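Local coordinates for aminotransferase, class V family protein (Trichomonas vaginalis, PDB 5F8V) that probably converts O-phospho-L-serine and 2-oxoglutarate to 3-phosphooxypyruvate and L-glutamate with pyridoxal 5'-phosphate as cofactor, a step of serine biosynthesis, at residues Tyr150-Asp155 against Ile175-Ser180. Sequence-based numbering, arbitrary orientation.
Sequences YFYYCD and IIDMSS
One face of the Tyr-150 ring carries the CD1 methyl of Ile-175, a CH-pi contact offset toward the rim, with CD1 3.4 Å from Tyr-150 CG, while the backbone N of Tyr-152 lies in plane at the ring's edge. On the other side of the sheet the Tyr-153 ring receives Ile-176 in the same manner: CG2 stands 4.0 Å from the Tyr-153 ring centroid, while CG1 and CD1 follow the ring along CE1, the two side chains pointing the same way. A chi1 of 86° sets CG of Tyr-153 between its backbone N and carbonyl carbon, bringing the ring alongside the neighbouring strand. Tyr-152 meets Ile-175 CG2 obliquely through CD2, and a water lies in the plane of the Tyr-152 ring, at its edge. That water is 2.7 Å from Tyr-152 OH and donates to Asp-177 OD2, so it bridges a phenol and a carboxylate whose planes are 53° apart. The other carboxylate oxygen accepts two bonds from Ser-179, where the chain has left the strand: Ser-179 OG reaches the syn lone pair of Asp-177 OD1 at 2.7 Å, and Ser-179 N approaches from above the carboxylate plane, closing an Asx turn that should fix the rotation of the group. Tyr-153 OH donates to Asp-155 OD1 at 3.0 Å, and Asp-155 OD2 is held by Asn-181 and a salt bridge to Arg-185.

Between the two layers of side chains, four backbone bonds join the strands, their donors alternating, from Ile-175 N to Phe-151 O (2.9 Å, 170° at the hydrogen) through to Asp-155 N to Asp-177 O. These are neighbouring parallel strands in the central mixed sheet of the aminotransferase fold. Asp-177, at the C-terminal end of its strand, places OD2 close to the pyridine nitrogen N1 of the PLP-lysine adduct at position 202, consistent with the aspartate that faces this nitrogen in fold-type I PLP enzymes.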
ATOM      1  N   TYR A 150      -4.736  25.613   6.394  1.00 16.69           N
ATOM      2  CA  TYR A 150      -3.353  25.321   6.072  1.00 16.06           C
ATOM      3  C   TYR A 150      -2.963  25.967   4.744  1.00 15.98           C
ATOM      4  O   TYR A 150      -3.823  26.483   4.009  1.00 15.53           O
ATOM      5  CB  TYR A 150      -3.117  23.795   6.029  1.00 16.07           C
ATOM      6  CG  TYR A 150      -4.049  22.999   5.123  1.00 15.97           C
ATOM      7  CD1 TYR A 150      -5.066  22.204   5.656  1.00 16.17           C
ATOM      8  CD2 TYR A 150      -3.883  23.001   3.735  1.00 15.91           C
ATOM      9  CE1 TYR A 150      -5.911  21.461   4.833  1.00 16.09           C
ATOM     10  CE2 TYR A 150      -4.718  22.270   2.904  1.00 16.06           C
ATOM     11  CZ  TYR A 150      -5.725  21.495   3.455  1.00 16.13           C
ATOM     12  OH  TYR A 150      -6.541  20.775   2.625  1.00 16.15           O
ATOM     13  N   PHE A 151      -1.660  25.949   4.473  1.00 15.42           N
ATOM     14  CA  PHE A 151      -1.072  26.374   3.212  1.00 14.99           C
ATOM     15  C   PHE A 151      -0.400  25.132   2.625  1.00 14.75           C
ATOM     16  O   PHE A 151       0.607  24.661   3.155  1.00 14.79           O
ATOM     17  CB  PHE A 151      -0.045  27.483   3.447  1.00 14.79           C
ATOM     18  CG  PHE A 151       0.585  28.014   2.192  1.00 14.69           C
ATOM     19  CD1 PHE A 151       0.090  29.164   1.580  1.00 15.02           C
ATOM     20  CD2 PHE A 151       1.687  27.376   1.623  1.00 14.40           C
ATOM     21  CE1 PHE A 151       0.680  29.663   0.430  1.00 14.84           C
ATOM     22  CE2 PHE A 151       2.274  27.861   0.474  1.00 14.41           C
ATOM     23  CZ  PHE A 151       1.771  29.011  -0.127  1.00 14.73           C
ATOM     24  N   TYR A 152      -0.978  24.594   1.556  1.00 14.18           N
ATOM     25  CA  TYR A 152      -0.477  23.373   0.927  1.00 13.80           C
ATOM     26  C   TYR A 152       0.432  23.719  -0.238  1.00 13.28           C
ATOM     27  O   TYR A 152       0.108  24.605  -1.032  1.00 13.27           O
ATOM     28  CB  TYR A 152      -1.638  22.507   0.435  1.00 13.63           C
ATOM     29  CG  TYR A 152      -1.195  21.204  -0.195  1.00 13.49           C
ATOM     30  CD1 TYR A 152      -0.688  21.165  -1.502  1.00 13.38           C
ATOM     31  CD2 TYR A 152      -1.276  20.004   0.512  1.00 13.55           C
ATOM     32  CE1 TYR A 152      -0.266  19.980  -2.072  1.00 13.23           C
ATOM     33  CE2 TYR A 152      -0.868  18.812  -0.061  1.00 13.19           C
ATOM     34  CZ  TYR A 152      -0.369  18.811  -1.347  1.00 12.99           C
ATOM     35  OH  TYR A 152       0.036  17.642  -1.909  1.00 12.90           O
ATOM     36  N   TYR A 153       1.555  23.010  -0.351  1.00 12.81           N
ATOM     37  CA  TYR A 153       2.445  23.149  -1.517  1.00 12.39           C
ATOM     38  C   TYR A 153       3.354  21.952  -1.721  1.00 12.10           C
ATOM     39  O   TYR A 153       3.542  21.143  -0.821  1.00 12.00           O
ATOM     40  CB  TYR A 153       3.284  24.425  -1.426  1.00 12.48           C
ATOM     41  CG  TYR A 153       4.576  24.325  -0.636  1.00 12.37           C
ATOM     42  CD1 TYR A 153       4.574  24.357   0.755  1.00 12.37           C
ATOM     43  CD2 TYR A 153       5.805  24.236  -1.287  1.00 12.53           C
ATOM     44  CE1 TYR A 153       5.764  24.284   1.482  1.00 12.37           C
ATOM     45  CE2 TYR A 153       6.989  24.173  -0.572  1.00 12.73           C
ATOM     46  CZ  TYR A 153       6.962  24.195   0.819  1.00 12.58           C
ATOM     47  OH  TYR A 153       8.148  24.134   1.510  1.00 12.49           O
ATOM     48  N   CYS A 154       3.921  21.878  -2.919  1.00 11.90           N
ATOM     49  CA  CYS A 154       4.827  20.805  -3.311  1.00 11.80           C
ATOM     50  C   CYS A 154       6.258  21.323  -3.289  1.00 11.63           C
ATOM     51  O   CYS A 154       6.617  22.239  -4.041  1.00 11.70           O
ATOM     52  CB  CYS A 154       4.484  20.311  -4.706  1.00 11.93           C
ATOM     53  SG  CYS A 154       5.437  18.873  -5.187  1.00 12.12           S
ATOM     54  N   ASP A 155       7.072  20.748  -2.416  1.00 11.28           N
ATOM     55  CA  ASP A 155       8.441  21.225  -2.252  1.00 11.48           C
ATOM     56  C   ASP A 155       9.291  20.975  -3.499  1.00 11.21           C
ATOM     57  O   ASP A 155      10.165  21.776  -3.807  1.00 11.27           O
ATOM     58  CB  ASP A 155       9.091  20.588  -1.022  1.00 11.66           C
ATOM     59  CG  ASP A 155      10.226  21.418  -0.475  1.00 11.90           C
ATOM     60  OD1 ASP A 155      10.034  22.627  -0.261  1.00 12.38           O
ATOM     61  OD2 ASP A 155      11.313  20.860  -0.256  1.00 12.21           O
ATOM     62  N   ILE A 175       1.524  22.442   4.812  1.00 14.48           N
ATOM     63  CA  ILE A 175       1.375  21.030   4.487  1.00 13.79           C
ATOM     64  C   ILE A 175       2.143  20.805   3.190  1.00 13.03           C
ATOM     65  O   ILE A 175       1.784  21.378   2.159  1.00 12.58           O
ATOM     66  CB  ILE A 175      -0.097  20.612   4.342  1.00 13.44           C
ATOM     67  CG1 ILE A 175      -0.810  20.822   5.689  1.00 13.45           C
ATOM     68  CG2 ILE A 175      -0.174  19.159   3.888  1.00 13.64           C
ATOM     69  CD1 ILE A 175      -2.208  20.278   5.784  1.00 13.11           C
ATOM     70  N   ILE A 176       3.184  19.974   3.255  1.00 11.91           N
ATOM     71  CA  ILE A 176       4.196  19.919   2.219  1.00 11.66           C
ATOM     72  C   ILE A 176       4.282  18.525   1.585  1.00 11.59           C
ATOM     73  O   ILE A 176       4.527  17.525   2.279  1.00 11.57           O
ATOM     74  CB  ILE A 176       5.591  20.337   2.755  1.00 11.43           C
ATOM     75  CG1 ILE A 176       5.480  21.560   3.683  1.00 11.22           C
ATOM     76  CG2 ILE A 176       6.540  20.599   1.599  1.00 11.34           C
ATOM     77  CD1 ILE A 176       6.797  22.163   4.121  1.00 11.22           C
ATOM     78  N   ASP A 177       4.082  18.464   0.268  1.00 11.54           N
ATOM     79  CA  ASP A 177       4.358  17.231  -0.491  1.00 11.82           C
ATOM     80  C   ASP A 177       5.841  17.203  -0.819  1.00 12.33           C
ATOM     81  O   ASP A 177       6.315  17.964  -1.678  1.00 12.32           O
ATOM     82  CB  ASP A 177       3.514  17.157  -1.767  1.00 11.73           C
ATOM     83  CG  ASP A 177       3.713  15.848  -2.553  1.00 11.53           C
ATOM     84  OD1 ASP A 177       4.462  14.947  -2.125  1.00 11.24           O
ATOM     85  OD2 ASP A 177       3.097  15.728  -3.619  1.00 10.95           O
ATOM     86  N   MET A 178       6.563  16.320  -0.125  1.00 12.52           N
ATOM     87  CA  MET A 178       7.981  16.112  -0.344  1.00 13.13           C
ATOM     88  C   MET A 178       8.254  14.759  -0.986  1.00 12.82           C
ATOM     89  O   MET A 178       9.317  14.153  -0.762  1.00 12.13           O
ATOM     90  CB  MET A 178       8.700  16.207   0.993  1.00 13.75           C
ATOM     91  CG  MET A 178       8.655  17.603   1.593  1.00 14.39           C
ATOM     92  SD  MET A 178       9.737  17.640   3.030  1.00 16.40           S
ATOM     93  CE  MET A 178       9.935  19.409   3.274  1.00 16.38           C
ATOM     94  N   SER A 179       7.312  14.285  -1.795  1.00 12.49           N
ATOM     95  CA  SER A 179       7.424  12.930  -2.358  1.00 12.72           C
ATOM     96  C   SER A 179       8.744  12.736  -3.099  1.00 12.92           C
ATOM     97  O   SER A 179       9.482  11.782  -2.823  1.00 14.09           O
ATOM     98  CB  SER A 179       6.220  12.611  -3.236  1.00 12.47           C
ATOM     99  OG  SER A 179       5.086  12.346  -2.422  1.00 12.17           O
ATOM    100  N   SER A 180       9.095  13.686  -3.952  1.00 12.86           N
ATOM    101  CA  SER A 180      10.284  13.557  -4.799  1.00 12.91           C
ATOM    102  C   SER A 180      11.576  14.168  -4.241  1.00 12.78           C
ATOM    103  O   SER A 180      12.602  14.128  -4.920  1.00 13.12           O
ATOM    104  CB  SER A 180       9.983  14.140  -6.180  1.00 13.02           C
ATOM    105  OG  SER A 180       9.529  15.474  -6.068  1.00 12.95           O
TER
HETATM  106  O   HOH W   1       1.161  17.814  -4.340  1.00  8.69           O